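Local coordinates for protein acyl-CoA thioesterase (Alicyclobacillus acidocaldarius subsp. acidocaldarius, PDB 3RQB) that is of unknown function but, as a double hotdog-fold member of the acyl-CoA thioesterase family, probably hydrolyses acyl-CoA thioesters to free acid and coenzyme A, at residues B[148-156]-B[168-176]; B[182-190]-B[211-222]. One frame throughout, in Å; residues are numbered along the deposited sequence.

Contact 1: B[148-156]-B[168-176]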
loop_
_atom_site.group_PDB
_atom_site.type_symbol
_atom_site.label_atom_id
_atom_site.label_comp_id
_atom_site.label_asym_id
_atom_site.label_seq_id
_atom_site.Cartn_x
_atom_site.Cartn_y
_atom_site.Cartn_z
ATOM N N GLN B 148 -18.758 10.266 -15.113
ATOM C CA GLN B 148 -19.631 9.950 -16.231
ATOM C C GLN B 148 -19.167 8.677 -16.907
ATOM O O GLN B 148 -19.883 8.080 -17.712
ATOM C CB GLN B 148 -19.627 11.088 -17.231
ATOM C CG GLN B 148 -18.404 11.149 -18.097
ATOM C CD GLN B 148 -18.549 12.222 -19.145
ATOM O OE1 GLN B 148 -19.665 12.575 -19.531
ATOM N NE2 GLN B 148 -17.428 12.764 -19.602
ATOM N N TRP B 149 -17.954 8.278 -16.555
ATOM C CA TRP B 149 -17.283 7.131 -17.151
ATOM C C TRP B 149 -17.509 5.858 -16.349
ATOM O O TRP B 149 -16.894 4.821 -16.624
ATOM C CB TRP B 149 -15.785 7.410 -17.286
ATOM C CG TRP B 149 -15.502 8.619 -18.106
ATOM C CD1 TRP B 149 -14.778 9.722 -17.738
ATOM C CD2 TRP B 149 -15.967 8.865 -19.429
ATOM N NE1 TRP B 149 -14.753 10.635 -18.767
ATOM C CE2 TRP B 149 -15.474 10.132 -19.815
ATOM C CE3 TRP B 149 -16.745 8.133 -20.331
ATOM C CZ2 TRP B 149 -15.738 10.681 -21.069
ATOM C CZ3 TRP B 149 -17.006 8.677 -21.571
ATOM C CH2 TRP B 149 -16.506 9.943 -21.930
ATOM N N TYR B 150 -18.345 5.951 -15.322
ATOM C CA TYR B 150 -18.627 4.790 -14.491
ATOM C C TYR B 150 -20.103 4.650 -14.209
ATOM O O TYR B 150 -20.826 5.645 -14.086
ATOM C CB TYR B 150 -17.811 4.826 -13.192
ATOM C CG TYR B 150 -16.334 4.786 -13.480
ATOM C CD1 TYR B 150 -15.668 3.574 -13.626
ATOM C CD2 TYR B 150 -15.617 5.959 -13.664
ATOM C CE1 TYR B 150 -14.317 3.534 -13.921
ATOM C CE2 TYR B 150 -14.268 5.935 -13.957
ATOM C CZ TYR B 150 -13.617 4.721 -14.087
ATOM O OH TYR B 150 -12.268 4.704 -14.384
ATOM N N HIS B 151 -20.542 3.400 -14.130
ATOM C CA HIS B 151 -21.898 3.107 -13.717
ATOM C C HIS B 151 -21.860 2.572 -12.293
ATOM O O HIS B 151 -21.464 1.434 -12.046
ATOM C CB HIS B 151 -22.542 2.084 -14.658
ATOM C CG HIS B 151 -23.991 1.832 -14.373
ATOM N ND1 HIS B 151 -24.418 0.981 -13.373
ATOM C CD2 HIS B 151 -25.113 2.322 -14.956
ATOM C CE1 HIS B 151 -25.740 0.963 -13.353
ATOM N NE2 HIS B 151 -26.185 1.764 -14.305
ATOM N N VAL B 152 -22.322 3.390 -11.361
ATOM C CA VAL B 152 -22.307 3.012 -9.959
ATOM C C VAL B 152 -23.720 2.881 -9.411
ATOM O O VAL B 152 -24.535 3.807 -9.501
ATOM C CB VAL B 152 -21.554 4.050 -9.111
ATOM C CG1 VAL B 152 -21.495 3.603 -7.657
ATOM C CG2 VAL B 152 -20.164 4.287 -9.677
ATOM N N ARG B 153 -24.017 1.717 -8.851
ATOM C CA ARG B 153 -25.220 1.571 -8.058
ATOM C C ARG B 153 -24.779 1.609 -6.591
ATOM O O ARG B 153 -24.087 0.711 -6.113
ATOM C CB ARG B 153 -25.947 0.274 -8.411
ATOM C CG ARG B 153 -25.609 -0.243 -9.795
ATOM C CD ARG B 153 -26.490 -1.409 -10.191
ATOM N NE ARG B 153 -27.670 -0.943 -10.910
ATOM C CZ ARG B 153 -27.974 -1.305 -12.152
ATOM N NH1 ARG B 153 -27.194 -2.151 -12.808
ATOM N NH2 ARG B 153 -29.068 -0.830 -12.734
ATOM N N LEU B 154 -25.146 2.674 -5.889
ATOM C CA LEU B 154 -24.734 2.806 -4.501
ATOM C C LEU B 154 -25.679 2.063 -3.573
ATOM O O LEU B 154 -26.908 2.173 -3.681
ATOM C CB LEU B 154 -24.630 4.265 -4.071
ATOM C CG LEU B 154 -24.148 4.391 -2.621
ATOM C CD1 LEU B 154 -22.669 4.043 -2.486
ATOM C CD2 LEU B 154 -24.410 5.780 -2.103
ATOM N N ILE B 155 -25.074 1.314 -2.659
ATOM C CA ILE B 155 -25.784 0.421 -1.761
ATOM C C ILE B 155 -25.913 1.046 -0.389
ATOM O O ILE B 155 -27.021 1.286 0.085
ATOM C CB ILE B 155 -25.070 -0.921 -1.661
ATOM C CG1 ILE B 155 -24.857 -1.484 -3.077
ATOM C CG2 ILE B 155 -25.849 -1.869 -0.768
ATOM C CD1 ILE B 155 -24.198 -2.845 -3.124
ATOM N N ARG B 156 -24.783 1.284 0.264
ATOM C CA ARG B 156 -24.786 2.066 1.497
ATOM C C ARG B 156 -23.587 3.007 1.500
ATOM O O ARG B 156 -22.808 3.026 0.544
ATOM C CB ARG B 156 -24.757 1.155 2.730
ATOM C CG ARG B 156 -23.378 0.664 3.095
ATOM C CD ARG B 156 -23.364 -0.010 4.449
ATOM N NE ARG B 156 -23.543 0.938 5.544
ATOM C CZ ARG B 156 -23.172 0.703 6.800
ATOM N NH1 ARG B 156 -22.582 -0.447 7.120
ATOM N NH2 ARG B 156 -23.381 1.615 7.738
ATOM N N THR B 168 -18.468 1.985 2.868
ATOM C CA THR B 168 -19.267 2.061 1.646
ATOM C C THR B 168 -19.345 0.721 0.918
ATOM O O THR B 168 -18.349 -0.004 0.824
ATOM C CB THR B 168 -18.682 3.097 0.654
ATOM O OG1 THR B 168 -18.909 4.419 1.153
ATOM C CG2 THR B 168 -19.331 2.970 -0.724
ATOM N N TYR B 169 -20.538 0.393 0.423
ATOM C CA TYR B 169 -20.714 -0.699 -0.542
ATOM C C TYR B 169 -21.257 -0.121 -1.844
ATOM O O TYR B 169 -22.160 0.715 -1.821
ATOM C CB TYR B 169 -21.715 -1.747 -0.051
ATOM C CG TYR B 169 -21.400 -2.420 1.271
ATOM C CD1 TYR B 169 -20.125 -2.379 1.827
ATOM C CD2 TYR B 169 -22.395 -3.111 1.961
ATOM C CE1 TYR B 169 -19.857 -3.009 3.048
ATOM C CE2 TYR B 169 -22.141 -3.738 3.170
ATOM C CZ TYR B 169 -20.877 -3.688 3.717
ATOM O OH TYR B 169 -20.640 -4.319 4.927
ATOM N N GLN B 170 -20.718 -0.557 -2.978
ATOM C CA GLN B 170 -21.292 -0.158 -4.255
ATOM C C GLN B 170 -21.102 -1.177 -5.372
ATOM O O GLN B 170 -20.093 -1.886 -5.439
ATOM C CB GLN B 170 -20.731 1.194 -4.691
ATOM C CG GLN B 170 -19.267 1.164 -5.095
ATOM C CD GLN B 170 -18.630 2.549 -5.048
ATOM O OE1 GLN B 170 -19.044 3.408 -4.260
ATOM N NE2 GLN B 170 -17.615 2.769 -5.891
ATOM N N TRP B 171 -22.091 -1.241 -6.251
ATOM C CA TRP B 171 -21.919 -1.927 -7.511
ATOM C C TRP B 171 -21.331 -0.908 -8.455
ATOM O O TRP B 171 -21.763 0.249 -8.489
ATOM C CB TRP B 171 -23.254 -2.423 -8.055
ATOM C CG TRP B 171 -23.855 -3.527 -7.247
ATOM C CD1 TRP B 171 -24.983 -3.465 -6.476
ATOM C CD2 TRP B 171 -23.358 -4.865 -7.126
ATOM N NE1 TRP B 171 -25.219 -4.680 -5.884
ATOM C CE2 TRP B 171 -24.239 -5.559 -6.266
ATOM C CE3 TRP B 171 -22.252 -5.545 -7.660
ATOM C CZ2 TRP B 171 -24.048 -6.904 -5.926
ATOM C CZ3 TRP B 171 -22.063 -6.881 -7.323
ATOM C CH2 TRP B 171 -22.959 -7.544 -6.462
HETATM N N MSE B 172 -20.331 -1.331 -9.212
HETATM C CA MSE B 172 -19.666 -0.433 -10.137
HETATM C C MSE B 172 -19.112 -1.194 -11.334
HETATM O O MSE B 172 -18.683 -2.352 -11.224
HETATM C CB MSE B 172 -18.526 0.289 -9.422
HETATM C CG MSE B 172 -17.417 -0.661 -9.020
HETATM SE SE MSE B 172 -16.371 -0.081 -7.501
HETATM C CE MSE B 172 -15.346 -1.712 -7.230
ATOM N N ARG B 173 -19.118 -0.518 -12.476
ATOM C CA ARG B 173 -18.499 -1.014 -13.688
ATOM C C ARG B 173 -18.109 0.189 -14.522
ATOM O O ARG B 173 -18.527 1.310 -14.240
ATOM C CB ARG B 173 -19.450 -1.919 -14.468
ATOM C CG ARG B 173 -20.654 -1.205 -15.048
ATOM C CD ARG B 173 -21.341 -2.081 -16.086
ATOM N NE ARG B 173 -22.668 -1.588 -16.456
ATOM C CZ ARG B 173 -22.883 -0.508 -17.205
ATOM N NH1 ARG B 173 -21.853 0.204 -17.646
ATOM N NH2 ARG B 173 -24.124 -0.134 -17.510
ATOM N N ASP B 174 -17.264 -0.033 -15.519
ATOM C CA ASP B 174 -17.023 0.987 -16.525
ATOM C C ASP B 174 -18.347 1.318 -17.176
ATOM O O ASP B 174 -19.180 0.439 -17.388
ATOM C CB ASP B 174 -16.078 0.474 -17.609
ATOM C CG ASP B 174 -14.738 0.021 -17.055
ATOM O OD1 ASP B 174 -14.452 -1.204 -17.091
ATOM O OD2 ASP B 174 -13.975 0.895 -16.586
ATOM N N ASP B 175 -18.549 2.591 -17.478
ATOM C CA ASP B 175 -19.609 2.968 -18.390
ATOM C C ASP B 175 -18.966 3.831 -19.469
ATOM O O ASP B 175 -18.068 4.622 -19.177
ATOM C CB ASP B 175 -20.711 3.745 -17.656
ATOM C CG ASP B 175 -21.998 3.876 -18.482
ATOM O OD1 ASP B 175 -22.481 2.846 -19.018
ATOM O OD2 ASP B 175 -22.524 5.011 -18.596
ATOM N N PRO B 176 -19.383 3.650 -20.730
ATOM C CA PRO B 176 -20.181 2.511 -21.178
ATOM C C PRO B 176 -19.387 1.239 -20.973
ATOM O O PRO B 176 -18.159 1.297 -20.846
ATOM C CB PRO B 176 -20.352 2.771 -22.677
ATOM C CG PRO B 176 -19.272 3.703 -23.030
ATOM C CD PRO B 176 -19.109 4.579 -21.833
#
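His151 and Arg173 face each other as a hydrogen-bonded antiparallel pair, and their backbones close both bonds of that pair: His151 N to Arg173 O at 2.9 Å and Arg173 N to His151 O at 3.1 Å. Arg153 and Trp171 repeat the pattern, while Asp175 N bonds to Trp149 O. Toward the other end the pairing slips by one residue between Leu154 and Arg156, a beta bulge: Tyr169 O takes Ile155 N at 3.1 Å and, weakly, Arg156 N.

Charged and aromatic groups fill the face that carries His151. The Arg173 guanidinium lies flat on the imidazole, planes 15° apart and centres 4.4 Å apart. Its NH1 fixes the rotation of the group, bonding both Asp175 OD1 at 3.0 Å, as part of a salt bridge, and Asp174 O at 2.7 Å. Further along, Arg156 CD makes a CH-pi contact over one face of the Tyr169 ring, and the arginine's NH2 continues to a salt bridge with Asp165.

Apolar contacts complete this face. Ile155 has its CG1 anti to the carbonyl carbon (chi1 -53°), which carries CD1 to within 3.5 Å of Trp171 CD1; the indole NE1 is bonded to Pro130 O. On the other face Val152 CG1 rests against Gln170 CB at 3.9 Å, and the selenomethionine side chain of Met172 touches Leu188 of helix 182-188.

Strands 150-156 and 168-174 thus form an antiparallel beta hairpin with a bulge at one end, on the margin of the C-terminal hotdog domain.

Contact 2: B[182-190]-B[211-222]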
loop_
_atom_site.group_PDB
_atom_site.type_symbol
_atom_site.label_atom_id
_atom_site.label_comp_id
_atom_site.label_asym_id
_atom_site.label_seq_id
_atom_site.Cartn_x
_atom_site.Cartn_y
_atom_site.Cartn_z
ATOM N N HIS B 182 -6.459 -5.329 -16.072
ATOM C CA HIS B 182 -5.795 -4.873 -14.856
ATOM C C HIS B 182 -5.871 -3.369 -14.621
ATOM O O HIS B 182 -6.227 -2.918 -13.532
ATOM C CB HIS B 182 -4.352 -5.373 -14.817
ATOM C CG HIS B 182 -4.247 -6.865 -14.731
ATOM N ND1 HIS B 182 -4.202 -7.543 -13.529
ATOM C CD2 HIS B 182 -4.205 -7.814 -15.697
ATOM C CE1 HIS B 182 -4.125 -8.842 -13.759
ATOM N NE2 HIS B 182 -4.125 -9.033 -15.067
ATOM N N ALA B 183 -5.550 -2.582 -15.638
ATOM C CA ALA B 183 -5.544 -1.135 -15.445
ATOM C C ALA B 183 -6.944 -0.604 -15.093
ATOM O O ALA B 183 -7.097 0.243 -14.212
ATOM C CB ALA B 183 -4.952 -0.420 -16.665
ATOM N N ALA B 184 -7.962 -1.124 -15.771
ATOM C CA ALA B 184 -9.336 -0.687 -15.553
ATOM C C ALA B 184 -9.706 -0.963 -14.111
ATOM O O ALA B 184 -10.440 -0.198 -13.459
ATOM C CB ALA B 184 -10.269 -1.435 -16.479
ATOM N N LEU B 185 -9.174 -2.076 -13.628
ATOM C CA LEU B 185 -9.432 -2.549 -12.286
ATOM C C LEU B 185 -8.783 -1.633 -11.251
ATOM O O LEU B 185 -9.425 -1.228 -10.291
ATOM C CB LEU B 185 -8.921 -3.977 -12.160
ATOM C CG LEU B 185 -9.110 -4.607 -10.785
ATOM C CD1 LEU B 185 -10.507 -4.317 -10.242
ATOM C CD2 LEU B 185 -8.839 -6.103 -10.840
ATOM N N ALA B 186 -7.515 -1.295 -11.455
ATOM C CA ALA B 186 -6.862 -0.287 -10.631
ATOM C C ALA B 186 -7.738 0.971 -10.547
ATOM O O ALA B 186 -7.990 1.514 -9.460
ATOM C CB ALA B 186 -5.494 0.063 -11.221
ATOM N N ALA B 187 -8.211 1.435 -11.698
ATOM C CA ALA B 187 -8.966 2.682 -11.723
ATOM C C ALA B 187 -10.221 2.558 -10.875
ATOM O O ALA B 187 -10.583 3.490 -10.164
ATOM C CB ALA B 187 -9.298 3.107 -13.148
ATOM N N LEU B 188 -10.864 1.398 -10.931
ATOM C CA LEU B 188 -12.118 1.215 -10.215
ATOM C C LEU B 188 -11.953 1.334 -8.717
ATOM O O LEU B 188 -12.938 1.438 -8.002
ATOM C CB LEU B 188 -12.766 -0.116 -10.571
ATOM C CG LEU B 188 -13.543 -0.034 -11.887
ATOM C CD1 LEU B 188 -13.836 -1.418 -12.425
ATOM C CD2 LEU B 188 -14.833 0.751 -11.712
ATOM N N CYS B 189 -10.708 1.319 -8.249
ATOM C CA CYS B 189 -10.425 1.406 -6.817
ATOM C C CYS B 189 -10.352 2.835 -6.307
ATOM O O CYS B 189 -10.333 3.062 -5.096
ATOM C CB CYS B 189 -9.127 0.690 -6.475
ATOM S SG CYS B 189 -9.054 -1.022 -7.048
ATOM N N ASP B 190 -10.247 3.791 -7.222
ATOM C CA ASP B 190 -10.406 5.190 -6.857
ATOM C C ASP B 190 -11.823 5.701 -7.105
ATOM O O ASP B 190 -12.080 6.898 -6.988
ATOM C CB ASP B 190 -9.360 6.105 -7.496
ATOM C CG ASP B 190 -9.309 7.467 -6.817
ATOM O OD1 ASP B 190 -9.548 7.498 -5.590
ATOM O OD2 ASP B 190 -9.056 8.500 -7.485
ATOM N N PHE B 211 -1.535 5.769 -3.399
ATOM C CA PHE B 211 -2.558 4.790 -3.679
ATOM C C PHE B 211 -1.859 3.461 -3.964
ATOM O O PHE B 211 -0.955 3.406 -4.798
ATOM C CB PHE B 211 -3.344 5.310 -4.882
ATOM C CG PHE B 211 -4.342 4.340 -5.456
ATOM C CD1 PHE B 211 -5.590 4.167 -4.872
ATOM C CD2 PHE B 211 -4.053 3.645 -6.624
ATOM C CE1 PHE B 211 -6.519 3.288 -5.423
ATOM C CE2 PHE B 211 -4.975 2.769 -7.178
ATOM C CZ PHE B 211 -6.211 2.592 -6.577
ATOM N N THR B 212 -2.256 2.400 -3.259
ATOM C CA THR B 212 -1.694 1.070 -3.512
ATOM C C THR B 212 -2.794 0.076 -3.881
ATOM O O THR B 212 -3.916 0.171 -3.383
ATOM C CB THR B 212 -0.880 0.514 -2.309
ATOM O OG1 THR B 212 0.327 1.266 -2.149
ATOM C CG2 THR B 212 -0.493 -0.924 -2.546
ATOM N N VAL B 213 -2.476 -0.850 -4.785
ATOM C CA VAL B 213 -3.403 -1.927 -5.145
ATOM C C VAL B 213 -2.723 -3.287 -5.380
ATOM O O VAL B 213 -1.746 -3.409 -6.127
ATOM C CB VAL B 213 -4.241 -1.576 -6.388
ATOM C CG1 VAL B 213 -3.335 -1.351 -7.581
ATOM C CG2 VAL B 213 -5.236 -2.688 -6.687
ATOM N N TYR B 214 -3.271 -4.316 -4.755
ATOM C CA TYR B 214 -2.770 -5.663 -4.945
ATOM C C TYR B 214 -3.801 -6.420 -5.768
ATOM O O TYR B 214 -4.995 -6.388 -5.434
ATOM C CB TYR B 214 -2.613 -6.341 -3.583
ATOM C CG TYR B 214 -1.609 -5.687 -2.660
ATOM C CD1 TYR B 214 -0.708 -4.735 -3.133
ATOM C CD2 TYR B 214 -1.546 -6.041 -1.322
ATOM C CE1 TYR B 214 0.224 -4.156 -2.294
ATOM C CE2 TYR B 214 -0.621 -5.466 -0.473
ATOM C CZ TYR B 214 0.262 -4.526 -0.960
ATOM O OH TYR B 214 1.184 -3.962 -0.108
ATOM N N PHE B 215 -3.384 -7.091 -6.841
ATOM C CA PHE B 215 -4.360 -7.905 -7.560
ATOM C C PHE B 215 -4.283 -9.336 -7.054
ATOM O O PHE B 215 -3.412 -10.087 -7.476
ATOM C CB PHE B 215 -4.024 -7.952 -9.051
ATOM C CG PHE B 215 -3.856 -6.609 -9.686
ATOM C CD1 PHE B 215 -4.922 -5.992 -10.318
ATOM C CD2 PHE B 215 -2.626 -5.973 -9.678
ATOM C CE1 PHE B 215 -4.777 -4.751 -10.915
ATOM C CE2 PHE B 215 -2.469 -4.734 -10.272
ATOM C CZ PHE B 215 -3.548 -4.121 -10.892
ATOM N N LEU B 216 -5.270 -9.754 -6.268
ATOM C CA LEU B 216 -5.221 -11.063 -5.617
ATOM C C LEU B 216 -5.660 -12.176 -6.559
ATOM O O LEU B 216 -5.137 -13.298 -6.520
ATOM C CB LEU B 216 -6.039 -11.054 -4.319
ATOM C CG LEU B 216 -5.466 -10.057 -3.308
ATOM C CD1 LEU B 216 -6.539 -9.516 -2.373
ATOM C CD2 LEU B 216 -4.306 -10.683 -2.537
ATOM N N ALA B 217 -6.626 -11.855 -7.408
ATOM C CA ALA B 217 -7.137 -12.827 -8.346
ATOM C C ALA B 217 -6.140 -13.019 -9.472
ATOM O O ALA B 217 -5.530 -12.056 -9.965
ATOM C CB ALA B 217 -8.472 -12.382 -8.890
ATOM N N ASP B 218 -5.975 -14.277 -9.867
ATOM C CA ASP B 218 -5.177 -14.622 -11.030
ATOM C C ASP B 218 -5.708 -13.848 -12.216
ATOM O O ASP B 218 -6.901 -13.568 -12.300
ATOM C CB ASP B 218 -5.320 -16.114 -11.320
ATOM C CG ASP B 218 -6.775 -16.529 -11.507
ATOM O OD1 ASP B 218 -7.545 -16.414 -10.522
ATOM O OD2 ASP B 218 -7.147 -16.964 -12.625
ATOM N N PRO B 219 -4.830 -13.523 -13.160
ATOM C CA PRO B 219 -5.248 -12.801 -14.360
ATOM C C PRO B 219 -6.496 -13.379 -15.050
ATOM O O PRO B 219 -7.355 -12.597 -15.467
ATOM C CB PRO B 219 -4.015 -12.917 -15.260
ATOM C CG PRO B 219 -2.875 -12.887 -14.297
ATOM C CD PRO B 219 -3.365 -13.676 -13.095
ATOM N N GLU B 220 -6.605 -14.704 -15.149
ATOM C CA GLU B 220 -7.690 -15.340 -15.905
ATOM C C GLU B 220 -9.037 -15.054 -15.273
ATOM O O GLU B 220 -10.021 -14.776 -15.968
ATOM C CB GLU B 220 -7.474 -16.849 -16.011
ATOM C CG GLU B 220 -6.163 -17.252 -16.694
ATOM C CD GLU B 220 -5.018 -17.509 -15.711
ATOM O OE1 GLU B 220 -4.544 -16.554 -15.055
ATOM O OE2 GLU B 220 -4.586 -18.680 -15.604
ATOM N N THR B 221 -9.066 -15.119 -13.945
ATOM C CA THR B 221 -10.254 -14.771 -13.180
ATOM C C THR B 221 -10.687 -13.351 -13.493
ATOM O O THR B 221 -11.859 -13.088 -13.782
ATOM C CB THR B 221 -9.990 -14.835 -11.673
ATOM O OG1 THR B 221 -9.837 -16.202 -11.260
ATOM C CG2 THR B 221 -11.152 -14.182 -10.910
ATOM N N ILE B 222 -9.731 -12.432 -13.428
ATOM C CA ILE B 222 -10.007 -11.024 -13.689
ATOM C C ILE B 222 -10.718 -10.835 -15.040
ATOM O O ILE B 222 -11.794 -10.230 -15.120
ATOM C CB ILE B 222 -8.708 -10.177 -13.596
ATOM C CG1 ILE B 222 -8.300 -9.997 -12.118
ATOM C CG2 ILE B 222 -8.894 -8.835 -14.295
ATOM C CD1 ILE B 222 -6.866 -9.486 -11.873
#
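His182 points a ring edge at the face of Phe215, a T-shaped (edge-to-face) pair at the place where helix 182-188 of the hotdog fold packs on its antiparallel sheet. The two ring planes stand at 77° with centroids 5.0 Å apart, and ND1 of His182 lies over the Phe215 face, offset toward the rim. Around this pair the packing is dense. Leu185, its CG anti to the backbone N (chi1 179°), brings CD2 to the edge of the Phe215 ring, 4.0 Å from CD1, and the same methyl meets Ile222 CD1 at a similar distance. Pro219 CB comes up to the imidazole in its plane, while Leu49 of helix 41-53 also touches His182.

From Ala186 on to Cys189 the fit to Val213 is looser: Ala186 CB and Val213 CG1 are 4.5 Å apart, and Cys189 SG is 4.2 Å from Val213 CG2. Asp190 beyond them is more exposed. On the opposite face of the strand Tyr214 bonds through OH to Thr262 OG1 of the second subunit. Past the strand, helix 219-224 is N-capped by Asp218, whose OD2 accepts Thr221 N. The exception to the looser fit is Cys189 CB, which meets the Phe211 ring in its plane, 3.5 Å from CZ.

In the fold
Contact 1 precedes contact 2 along the chain, strand 168-174 leading into helix 182-188, and their centres lie about 16 Å apart within the C-terminal hotdog domain. They meet directly: Tyr150 CD1 packs on Leu188 CD2 at 3.5 Å, Tyr150 OH approaches Ala187 CB at 3.6 Å, and the selenium of Met172 stands 3.8 Å from Leu188 O. Helix 182-188 therefore touches hairpin side chains through Ala187 and Leu188, while Leu185 and Cys189 pack on strand 206-215. Neither segment of contact 1 touches the second subunit, whereas strand 206-215 in contact 2 reaches it through Thr212 and Tyr214, so the helix lies between the hairpin and a strand of the dimer interface.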